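Local coordinates for protein putative hexose oxidase (PDB 5AWV) that probably oxidises the sugar of a teicoplanin-type glycopeptide antibiotic, using a flavin (FAD) held covalently at two points, at residues N386-A397 with K440-D451; L47-N55 with G358-T366. All blocks are in the same frame, centred on the assembly; numbering follows the deposited sequence.

Contact 1. Residues N386-A397 with K440-D451; sequences NMTHMDGIDYGA and KHLTWVRKLYAD. With T55 (8-methylnonanoic acid), chain Z.
The indole of Trp444 is the centrepiece: its NE1 reaches the helix end and loop of 386-397 and meets two carbonyls there, donating to Asn386 O at 3.1 Å and weakly to His389 O. Asn386 O lies in the indole plane but takes this N-H from above its own carbonyl plane, while His389 N reaches it from the opposite face. Ile393 CG1 covers one face of the five-membered ring, 4.1 Å from its centroid, and Met387 SD lies at the edge of the six-membered ring as a Met-aromatic contact, 3.7 Å from CH2. With CG anti to its backbone N (chi1 180°), Trp444 extends outward to Gly396, whose CA sits against CZ3.

At one end, Asn386 ND2 donates to Asp451 OD2 on its anti side and to Ala382 O, one turn back; Lys447 NZ donates to Asn386 OD1 and forms a salt bridge with Asp451 OD2. At the other, Asp394 N donates to His441 NE2 (3.1 Å, 167°), whose ND1 is engaged by Asn437 O; Ile393 CD1 lies over the imidazole face. Asp394 CB touches T55. The loop joins helix 377-387 to strand 395-402, and helix 438-452 packs over it, Leu448 and Val445 resting on strand 424-432.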
loop_
_atom_site.group_PDB
_atom_site.type_symbol
_atom_site.label_atom_id
_atom_site.label_comp_id
_atom_site.label_asym_id
_atom_site.label_seq_id
_atom_site.Cartn_x
_atom_site.Cartn_y
_atom_site.Cartn_z
ATOM N N ASN A 386 19.317 11.494 -18.618
ATOM C CA ASN A 386 18.104 12.168 -18.244
ATOM C C ASN A 386 18.183 12.888 -16.900
ATOM O O ASN A 386 17.600 14.000 -16.680
ATOM C CB ASN A 386 16.931 11.122 -18.386
ATOM C CG ASN A 386 16.677 10.730 -19.790
ATOM O OD1 ASN A 386 15.965 11.420 -20.492
ATOM N ND2 ASN A 386 17.234 9.655 -20.250
ATOM N N MET A 387 18.935 12.337 -15.942
ATOM C CA MET A 387 19.037 12.987 -14.644
ATOM C C MET A 387 19.871 14.307 -14.671
ATOM O O MET A 387 19.793 15.083 -13.732
ATOM C CB MET A 387 19.673 12.038 -13.597
ATOM C CG MET A 387 18.751 10.936 -13.039
ATOM S SD MET A 387 17.175 11.524 -12.424
ATOM C CE MET A 387 17.732 12.622 -11.132
ATOM N N THR A 388 20.738 14.453 -15.667
ATOM C CA THR A 388 21.531 15.659 -15.827
ATOM C C THR A 388 20.907 16.666 -16.764
ATOM O O THR A 388 21.489 17.729 -16.939
ATOM C CB THR A 388 22.982 15.317 -16.263
ATOM O OG1 THR A 388 23.011 14.469 -17.402
ATOM C CG2 THR A 388 23.654 14.662 -15.180
ATOM N N HIS A 389 19.734 16.362 -17.327
ATOM C CA HIS A 389 18.972 17.217 -18.241
ATOM C C HIS A 389 17.517 17.327 -17.827
ATOM O O HIS A 389 16.593 16.782 -18.425
ATOM C CB HIS A 389 19.219 16.755 -19.655
ATOM C CG HIS A 389 20.677 16.942 -19.996
ATOM N ND1 HIS A 389 21.577 15.893 -20.067
ATOM C CD2 HIS A 389 21.416 18.085 -20.099
ATOM C CE1 HIS A 389 22.796 16.382 -20.282
ATOM N NE2 HIS A 389 22.721 17.709 -20.320
ATOM N N MET A 390 17.364 18.025 -16.720
ATOM C CA MET A 390 16.060 18.171 -16.070
ATOM C C MET A 390 15.745 19.631 -15.784
ATOM O O MET A 390 15.324 20.013 -14.689
ATOM C CB MET A 390 15.991 17.237 -14.825
ATOM C CG MET A 390 16.884 17.499 -13.652
ATOM S SD MET A 390 16.943 15.953 -12.628
ATOM C CE MET A 390 15.477 16.208 -11.725
ATOM N N ASP A 391 15.979 20.478 -16.785
ATOM C CA ASP A 391 15.624 21.879 -16.654
ATOM C C ASP A 391 14.101 21.992 -16.650
ATOM O O ASP A 391 13.425 21.402 -17.474
ATOM C CB ASP A 391 16.221 22.703 -17.804
ATOM C CG ASP A 391 17.752 22.922 -17.645
ATOM O OD1 ASP A 391 18.262 22.861 -16.492
ATOM O OD2 ASP A 391 18.446 23.162 -18.671
ATOM N N GLY A 392 13.606 22.717 -15.678
ATOM C CA GLY A 392 12.174 22.923 -15.495
ATOM C C GLY A 392 11.505 21.839 -14.657
ATOM O O GLY A 392 10.333 21.945 -14.353
ATOM N N ILE A 393 12.257 20.835 -14.236
ATOM C CA ILE A 393 11.690 19.719 -13.481
ATOM C C ILE A 393 11.842 20.012 -12.038
ATOM O O ILE A 393 12.976 20.168 -11.565
ATOM C CB ILE A 393 12.393 18.394 -13.816
ATOM C CG1 ILE A 393 12.398 18.200 -15.313
ATOM C CG2 ILE A 393 11.759 17.250 -12.992
ATOM C CD1 ILE A 393 10.976 18.243 -15.909
ATOM N N ASP A 394 10.720 20.147 -11.325
ATOM C CA ASP A 394 10.732 20.394 -9.908
ATOM C C ASP A 394 11.399 19.300 -9.078
ATOM O O ASP A 394 12.238 19.581 -8.212
ATOM C CB ASP A 394 9.307 20.609 -9.358
ATOM C CG ASP A 394 8.626 21.900 -9.880
ATOM O OD1 ASP A 394 9.310 22.724 -10.497
ATOM O OD2 ASP A 394 7.397 22.047 -9.688
ATOM N N TYR A 395 10.970 18.046 -9.280
ATOM C CA TYR A 395 11.644 16.877 -8.662
ATOM C C TYR A 395 11.607 15.768 -9.628
ATOM O O TYR A 395 10.591 15.566 -10.280
ATOM C CB TYR A 395 10.952 16.406 -7.381
ATOM C CG TYR A 395 11.609 15.167 -6.764
ATOM C CD1 TYR A 395 12.861 15.256 -6.157
ATOM C CD2 TYR A 395 10.953 13.922 -6.734
ATOM C CE1 TYR A 395 13.496 14.150 -5.604
ATOM C CE2 TYR A 395 11.546 12.806 -6.148
ATOM C CZ TYR A 395 12.811 12.898 -5.619
ATOM O OH TYR A 395 13.397 11.820 -5.038
ATOM N N GLY A 396 12.771 15.151 -9.831
ATOM C CA GLY A 396 12.887 14.010 -10.655
ATOM C C GLY A 396 13.894 13.098 -9.992
ATOM O O GLY A 396 14.917 13.581 -9.423
ATOM N N ALA A 397 13.622 11.776 -10.024
ATOM C CA ALA A 397 14.510 10.835 -9.360
ATOM C C ALA A 397 14.396 9.408 -9.910
ATOM O O ALA A 397 13.345 9.022 -10.533
ATOM C CB ALA A 397 14.286 10.868 -7.863
ATOM N N LYS A 440 5.152 18.929 -18.992
ATOM C CA LYS A 440 6.627 18.957 -19.089
ATOM C C LYS A 440 7.284 17.844 -18.170
ATOM O O LYS A 440 8.276 17.195 -18.558
ATOM C CB LYS A 440 7.105 20.332 -18.673
ATOM C CG LYS A 440 8.560 20.578 -18.880
ATOM C CD LYS A 440 8.917 21.964 -18.333
ATOM C CE LYS A 440 10.418 22.241 -18.437
ATOM N NZ LYS A 440 10.964 22.341 -19.827
ATOM N N HIS A 441 6.708 17.646 -16.994
ATOM C CA HIS A 441 7.175 16.581 -16.083
ATOM C C HIS A 441 6.824 15.172 -16.586
ATOM O O HIS A 441 7.657 14.294 -16.541
ATOM C CB HIS A 441 6.638 16.754 -14.724
ATOM C CG HIS A 441 7.134 17.961 -14.021
ATOM N ND1 HIS A 441 6.808 19.242 -14.426
ATOM C CD2 HIS A 441 7.941 18.095 -12.942
ATOM C CE1 HIS A 441 7.394 20.112 -13.625
ATOM N NE2 HIS A 441 8.086 19.447 -12.720
ATOM N N LEU A 442 5.607 14.961 -17.085
ATOM C CA LEU A 442 5.261 13.716 -17.716
ATOM C C LEU A 442 6.213 13.415 -18.835
ATOM O O LEU A 442 6.652 12.291 -18.994
ATOM C CB LEU A 442 3.824 13.715 -18.231
ATOM C CG LEU A 442 2.712 13.795 -17.141
ATOM C CD1 LEU A 442 1.325 13.629 -17.744
ATOM C CD2 LEU A 442 2.863 12.776 -16.023
ATOM N N THR A 443 6.511 14.413 -19.650
ATOM C CA THR A 443 7.426 14.216 -20.753
ATOM C C THR A 443 8.795 13.698 -20.322
ATOM O O THR A 443 9.335 12.782 -20.930
ATOM C CB THR A 443 7.561 15.530 -21.590
ATOM O OG1 THR A 443 6.291 15.791 -22.227
ATOM C CG2 THR A 443 8.621 15.372 -22.646
ATOM N N TRP A 444 9.320 14.327 -19.294
ATOM C CA TRP A 444 10.641 14.031 -18.761
ATOM C C TRP A 444 10.700 12.588 -18.208
ATOM O O TRP A 444 11.558 11.817 -18.527
ATOM C CB TRP A 444 10.963 15.072 -17.699
ATOM C CG TRP A 444 12.314 14.792 -17.130
ATOM C CD1 TRP A 444 13.503 15.115 -17.685
ATOM C CD2 TRP A 444 12.614 13.990 -15.951
ATOM N NE1 TRP A 444 14.556 14.618 -16.916
ATOM C CE2 TRP A 444 14.044 13.948 -15.830
ATOM C CE3 TRP A 444 11.826 13.380 -14.957
ATOM C CZ2 TRP A 444 14.712 13.221 -14.803
ATOM C CZ3 TRP A 444 12.485 12.698 -13.889
ATOM C CH2 TRP A 444 13.920 12.621 -13.836
ATOM N N VAL A 445 9.745 12.218 -17.360
ATOM C CA VAL A 445 9.807 10.861 -16.743
ATOM C C VAL A 445 9.575 9.766 -17.786
ATOM O O VAL A 445 10.233 8.696 -17.745
ATOM C CB VAL A 445 8.834 10.811 -15.531
ATOM C CG1 VAL A 445 7.385 10.607 -15.971
ATOM C CG2 VAL A 445 9.258 9.754 -14.563
ATOM N N ARG A 446 8.689 10.036 -18.769
ATOM C CA ARG A 446 8.432 9.120 -19.826
ATOM C C ARG A 446 9.636 8.955 -20.737
ATOM O O ARG A 446 9.917 7.847 -21.187
ATOM C CB ARG A 446 7.179 9.450 -20.650
ATOM C CG ARG A 446 5.914 9.312 -19.853
ATOM C CD ARG A 446 4.749 10.010 -20.516
ATOM N NE ARG A 446 3.509 9.576 -19.879
ATOM C CZ ARG A 446 2.353 10.218 -19.952
ATOM N NH1 ARG A 446 2.229 11.335 -20.665
ATOM N NH2 ARG A 446 1.303 9.716 -19.330
ATOM N N LYS A 447 10.400 10.025 -20.941
ATOM C CA LYS A 447 11.616 9.885 -21.773
ATOM C C LYS A 447 12.634 9.047 -20.979
ATOM O O LYS A 447 13.248 8.197 -21.547
ATOM C CB LYS A 447 12.206 11.271 -22.202
ATOM C CG LYS A 447 13.424 11.180 -23.084
ATOM C CD LYS A 447 14.030 12.568 -23.385
ATOM C CE LYS A 447 15.282 12.362 -24.262
ATOM N NZ LYS A 447 16.459 12.035 -23.388
ATOM N N LEU A 448 12.841 9.369 -19.708
ATOM C CA LEU A 448 13.736 8.618 -18.821
ATOM C C LEU A 448 13.450 7.103 -18.888
ATOM O O LEU A 448 14.350 6.267 -19.152
ATOM C CB LEU A 448 13.601 9.142 -17.417
ATOM C CG LEU A 448 14.148 8.271 -16.267
ATOM C CD1 LEU A 448 15.633 8.093 -16.408
ATOM C CD2 LEU A 448 13.831 8.961 -14.950
ATOM N N TYR A 449 12.144 6.773 -18.800
ATOM C CA TYR A 449 11.729 5.380 -18.751
ATOM C C TYR A 449 11.929 4.720 -20.056
ATOM O O TYR A 449 12.546 3.689 -20.106
ATOM C CB TYR A 449 10.264 5.305 -18.290
ATOM C CG TYR A 449 9.757 3.955 -17.871
ATOM C CD1 TYR A 449 9.904 3.546 -16.552
ATOM C CD2 TYR A 449 8.895 3.250 -18.703
ATOM C CE1 TYR A 449 9.274 2.399 -16.070
ATOM C CE2 TYR A 449 8.268 2.092 -18.256
ATOM C CZ TYR A 449 8.491 1.656 -16.937
ATOM O OH TYR A 449 7.878 0.507 -16.492
ATOM N N ALA A 450 11.452 5.355 -21.144
ATOM C CA ALA A 450 11.593 4.832 -22.495
ATOM C C ALA A 450 13.076 4.692 -22.901
ATOM O O ALA A 450 13.451 3.700 -23.527
ATOM C CB ALA A 450 10.855 5.715 -23.496
ATOM N N ASP A 451 13.932 5.591 -22.431
ATOM C CA ASP A 451 15.388 5.492 -22.807
ATOM C C ASP A 451 15.993 4.307 -22.080
ATOM O O ASP A 451 16.726 3.448 -22.666
ATOM C CB ASP A 451 16.159 6.738 -22.443
ATOM C CG ASP A 451 15.834 7.945 -23.351
ATOM O OD1 ASP A 451 15.108 7.820 -24.348
ATOM O OD2 ASP A 451 16.270 9.032 -23.013
HETATM C CAD T55 Z . 8.257 18.629 -6.968
HETATM C CAE T55 Z . 7.459 18.766 -5.697
HETATM C CAG T55 Z . 7.782 17.622 -4.736
HETATM C CAH T55 Z . 7.274 16.296 -5.313
HETATM C CAI T55 Z . 7.766 15.113 -4.488
HETATM C CAJ T55 Z . 7.235 13.796 -5.061
HETATM C CAK T55 Z . 7.337 12.741 -3.984
HETATM C CAL T55 Z . 6.632 11.433 -4.378
HETATM C CAF T55 Z . 7.804 20.100 -5.071
HETATM C C T55 Z . 6.913 10.394 -3.283
HETATM O O T55 Z . 7.563 10.664 -2.248
#

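Contact 2. Residues L47-N55 with G358-T366. With NAG (2-acetamido-2-deoxy-beta-D-glucopyranose), chain B; N1L (2-amino-2-deoxy-beta-D-glucopyranuronic acid), chain C.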
loop_
_atom_site.group_PDB
_atom_site.type_symbol
_atom_site.label_atom_id
_atom_site.label_comp_id
_atom_site.label_asym_id
_atom_site.label_seq_id
_atom_site.Cartn_x
_atom_site.Cartn_y
_atom_site.Cartn_z
ATOM N N LEU A 47 -11.552 14.440 -1.356
ATOM C CA LEU A 47 -10.171 14.951 -1.519
ATOM C C LEU A 47 -9.173 14.191 -0.724
ATOM O O LEU A 47 -8.081 14.668 -0.481
ATOM C CB LEU A 47 -10.100 16.447 -1.168
ATOM C CG LEU A 47 -10.773 17.384 -2.153
ATOM C CD1 LEU A 47 -10.784 18.764 -1.531
ATOM C CD2 LEU A 47 -10.175 17.400 -3.566
ATOM N N ARG A 48 -9.518 13.034 -0.222
ATOM C CA ARG A 48 -8.495 12.416 0.628
ATOM C C ARG A 48 -7.538 11.454 -0.061
ATOM O O ARG A 48 -6.714 10.870 0.573
ATOM C CB ARG A 48 -9.121 11.792 1.839
ATOM C CG ARG A 48 -9.848 10.525 1.638
ATOM C CD ARG A 48 -10.187 10.082 3.066
ATOM N NE ARG A 48 -10.720 8.748 3.007
ATOM C CZ ARG A 48 -10.027 7.606 3.112
ATOM N NH1 ARG A 48 -8.751 7.575 3.446
ATOM N NH2 ARG A 48 -10.687 6.484 2.970
ATOM N N GLY A 49 -7.602 11.360 -1.371
ATOM C CA GLY A 49 -6.510 10.767 -2.132
ATOM C C GLY A 49 -5.197 11.490 -1.905
ATOM O O GLY A 49 -5.169 12.723 -1.770
ATOM N N ALA A 50 -4.101 10.715 -1.885
ATOM C CA ALA A 50 -2.750 11.227 -1.761
ATOM C C ALA A 50 -2.218 12.019 -2.951
ATOM O O ALA A 50 -1.503 13.031 -2.772
ATOM C CB ALA A 50 -1.789 10.106 -1.461
ATOM N N ASN A 51 -2.521 11.580 -4.157
ATOM C CA ASN A 51 -1.945 12.179 -5.292
ATOM C C ASN A 51 -2.899 13.219 -5.874
ATOM O O ASN A 51 -3.909 12.882 -6.475
ATOM C CB ASN A 51 -1.530 11.102 -6.305
ATOM C CG ASN A 51 -0.739 11.662 -7.501
ATOM O OD1 ASN A 51 -0.804 12.850 -7.837
ATOM N ND2 ASN A 51 0.067 10.810 -8.113
ATOM N N SER A 52 -2.539 14.496 -5.718
ATOM C CA SER A 52 -3.376 15.601 -6.202
ATOM C C SER A 52 -3.464 15.785 -7.707
ATOM O O SER A 52 -4.218 16.554 -8.136
ATOM C CB SER A 52 -2.963 16.931 -5.491
ATOM O OG SER A 52 -1.626 17.173 -5.848
ATOM N N ARG A 53 -2.840 14.968 -8.516
ATOM C CA ARG A 53 -3.135 14.883 -9.931
ATOM C C ARG A 53 -4.553 14.420 -10.271
ATOM O O ARG A 53 -5.061 14.768 -11.309
ATOM C CB ARG A 53 -2.089 14.004 -10.550
ATOM C CG ARG A 53 -2.138 13.809 -12.045
ATOM C CD ARG A 53 -0.834 13.178 -12.470
ATOM N NE ARG A 53 -1.019 12.226 -13.518
ATOM C CZ ARG A 53 -0.602 10.953 -13.470
ATOM N NH1 ARG A 53 0.117 10.392 -12.408
ATOM N NH2 ARG A 53 -0.889 10.224 -14.539
ATOM N N PHE A 54 -5.191 13.647 -9.407
ATOM C CA PHE A 54 -6.479 13.031 -9.709
ATOM C C PHE A 54 -7.655 13.623 -8.922
ATOM O O PHE A 54 -7.594 13.777 -7.690
ATOM C CB PHE A 54 -6.397 11.543 -9.387
ATOM C CG PHE A 54 -5.128 10.868 -9.855
ATOM C CD1 PHE A 54 -4.775 10.923 -11.181
ATOM C CD2 PHE A 54 -4.361 10.141 -8.987
ATOM C CE1 PHE A 54 -3.639 10.260 -11.651
ATOM C CE2 PHE A 54 -3.195 9.529 -9.426
ATOM C CZ PHE A 54 -2.841 9.587 -10.762
ATOM N N ASN A 55 -8.773 13.822 -9.628
ATOM C CA ASN A 55 -9.985 14.354 -9.040
ATOM C C ASN A 55 -11.164 13.725 -9.657
ATOM O O ASN A 55 -11.145 13.425 -10.836
ATOM C CB ASN A 55 -10.125 15.868 -9.299
ATOM C CG ASN A 55 -9.155 16.636 -8.471
ATOM O OD1 ASN A 55 -8.106 17.009 -8.974
ATOM N ND2 ASN A 55 -9.412 16.743 -7.167
ATOM N N GLY A 358 -0.813 11.463 7.323
ATOM C CA GLY A 358 -0.418 12.661 6.531
ATOM C C GLY A 358 -1.489 13.265 5.623
ATOM O O GLY A 358 -2.122 14.274 5.991
ATOM N N GLY A 359 -1.662 12.687 4.426
ATOM C CA GLY A 359 -2.789 13.018 3.550
ATOM C C GLY A 359 -2.412 13.475 2.154
ATOM O O GLY A 359 -1.591 12.826 1.504
ATOM N N ARG A 360 -3.015 14.579 1.688
ATOM C CA ARG A 360 -2.954 14.950 0.266
ATOM C C ARG A 360 -1.660 15.649 -0.087
ATOM O O ARG A 360 -1.318 16.657 0.494
ATOM C CB ARG A 360 -4.119 15.833 -0.120
ATOM C CG ARG A 360 -4.237 16.038 -1.631
ATOM C CD ARG A 360 -5.589 16.657 -1.929
ATOM N NE ARG A 360 -6.018 16.679 -3.315
ATOM C CZ ARG A 360 -6.470 15.658 -4.023
ATOM N NH1 ARG A 360 -6.438 14.411 -3.556
ATOM N NH2 ARG A 360 -6.869 15.872 -5.271
ATOM N N GLY A 361 -0.983 15.150 -1.105
ATOM C CA GLY A 361 0.356 15.598 -1.455
ATOM C C GLY A 361 0.404 16.317 -2.780
ATOM O O GLY A 361 -0.603 16.490 -3.405
ATOM N N PRO A 362 1.600 16.695 -3.233
ATOM C CA PRO A 362 1.735 17.305 -4.552
ATOM C C PRO A 362 1.497 16.275 -5.664
ATOM O O PRO A 362 1.353 15.072 -5.424
ATOM C CB PRO A 362 3.191 17.792 -4.552
ATOM C CG PRO A 362 3.879 16.713 -3.768
ATOM C CD PRO A 362 2.894 16.194 -2.735
ATOM N N ALA A 363 1.374 16.765 -6.862
ATOM C CA ALA A 363 1.053 15.964 -7.983
ATOM C C ALA A 363 2.345 15.170 -8.391
ATOM O O ALA A 363 3.410 15.699 -8.330
ATOM C CB ALA A 363 0.556 16.872 -9.074
ATOM N N SER A 364 2.256 13.888 -8.710
ATOM C CA SER A 364 3.422 13.119 -9.075
ATOM C C SER A 364 3.074 12.016 -10.051
ATOM O O SER A 364 1.912 11.648 -10.211
ATOM C CB SER A 364 4.064 12.570 -7.778
ATOM O OG SER A 364 3.269 11.527 -7.253
ATOM N N LYS A 365 4.079 11.488 -10.718
ATOM C CA LYS A 365 3.964 10.302 -11.565
ATOM C C LYS A 365 5.153 9.422 -11.296
ATOM O O LYS A 365 6.316 9.882 -11.375
ATOM C CB LYS A 365 3.986 10.700 -13.030
ATOM C CG LYS A 365 4.106 9.591 -14.040
ATOM C CD LYS A 365 2.847 8.854 -14.122
ATOM C CE LYS A 365 2.872 7.827 -15.224
ATOM N NZ LYS A 365 1.633 7.010 -15.111
ATOM N N THR A 366 4.888 8.142 -10.991
ATOM C CA THR A 366 5.896 7.200 -10.751
ATOM C C THR A 366 5.711 6.068 -11.745
ATOM O O THR A 366 4.574 5.614 -11.987
ATOM C CB THR A 366 5.799 6.628 -9.317
ATOM O OG1 THR A 366 5.988 7.631 -8.356
ATOM C CG2 THR A 366 6.842 5.544 -9.087
HETATM C C1 NAG B . 4.161 17.114 1.445
HETATM C C2 NAG B . 2.722 17.323 1.891
HETATM C C3 NAG B . 2.014 18.293 0.955
HETATM C C4 NAG B . 2.772 19.603 0.812
HETATM C C5 NAG B . 4.252 19.354 0.546
HETATM C C6 NAG B . 4.965 20.693 0.574
HETATM C C7 NAG B . 1.107 15.576 2.695
HETATM C C8 NAG B . 0.624 16.486 3.855
HETATM N N2 NAG B . 2.062 16.007 1.846
HETATM O O3 NAG B . 0.717 18.580 1.482
HETATM O O4 NAG B . 2.216 20.313 -0.312
HETATM O O5 NAG B . 4.818 18.415 1.530
HETATM O O6 NAG B . 6.165 20.406 -0.146
HETATM O O7 NAG B . 0.643 14.444 2.592
HETATM C C1 N1L C . 6.938 7.434 -1.801
HETATM C C2 N1L C . 7.076 7.915 -3.336
HETATM C C3 N1L C . 6.453 6.921 -4.335
HETATM C C4 N1L C . 7.097 5.574 -4.088
HETATM C C5 N1L C . 6.692 5.071 -2.676
HETATM C C6 N1L C . 7.191 3.632 -2.380
HETATM N N2 N1L C . 6.492 9.231 -3.590
HETATM O O3 N1L C . 6.743 7.317 -5.759
HETATM O O4 N1L C . 6.727 4.580 -5.173
HETATM O O5 N1L C . 7.295 5.961 -1.655
HETATM O O6B N1L C . 8.490 3.556 -1.805
HETATM O O6A N1L C . 7.333 2.911 -3.538
HETATM O O HOH W 1 -8.963 12.436 -3.634
HETATM O O HOH W 2 -6.234 11.845 -5.433
HETATM O O HOH W 3 -0.804 8.240 -16.060
#
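Arg360 slides its guanidinium between Leu47 and Ser52 in a loop-to-strand contact of the PCMH-type, berberine-bridge-like fold of oxygen-dependent FAD-linked oxidoreductases, where the loop 47-55 meets the start of an edge strand of the substrate-domain sheet. Leu47 CD2 covers one face of the guanidinium and Ser52 CA the opposite one, 3.6 Å above the plane. NH1 donates to Gly49 O at 2.8 Å, approaching from above that carbonyl plane, and NH2 donates to Phe54 O, which lies in the guanidinium plane. CG stands anti to the backbone N (chi1 -170°) and the chain runs extended to NE, which carries the charged end across to these carbonyls.

Beside it the backbones join: Gly361 N donates to Ala50 O, and Ser52 OG donates to Gly361 O in the carbonyl plane, on a lone pair. Asn51 grips Ser364 at both ends of its amide. ND2 gives a nearly straight bond (174°) to Ser364 O, while OD1 takes a weak one from Ser364 N. Ser364 O also receives Arg53 NH1, a second donor.

The next shell holds these groups in place. OD1 of Asn51 accepts from Arg53 N at 3.0 Å, an Asx turn that probably steadies the amide, and Phe54 CE1 covers a face of the Arg53 guanidinium. A water accepting from Arg360 NH1 lies within bonding distance of Asn51 O. Lys365 NZ, salt-bridged to Asp475, lies 4.1 Å from Arg53 NH2, and a water that accepts from Lys365 NZ lies between the two charges.

Farther out, Ala50 bonds through its backbone to Gly90 and touches His91, a covalent anchor of FAD. Thr366 lines the N1L pocket, and in the loop ahead of the strand, NAG O3 donates to Arg360 O at 3.0 Å.

Overall arrangement
Both contacts bear on the seven-stranded antiparallel sheet, where strand 363-371 is outermost, strand 424-432 lies beside it and strand 395-402 comes next. Their centres are about 19 Å apart, and they touch directly: Leu442 CD2 and Val445 CG1 of contact 1 pack on the Lys365 side chain of contact 2. Along the chain they come in series, contact 2 closing with strand 363-371 before helix 377-387 leads into contact 1. Contact 2 ties the sheet edge to the N-terminal loop near the flavin, whereas contact 1 packs helix 438-452 on the connection between helix 377-387 and strand 395-402. Pro362, Asp394 and Tyr395, drawn from both, line one T55 lipid pocket.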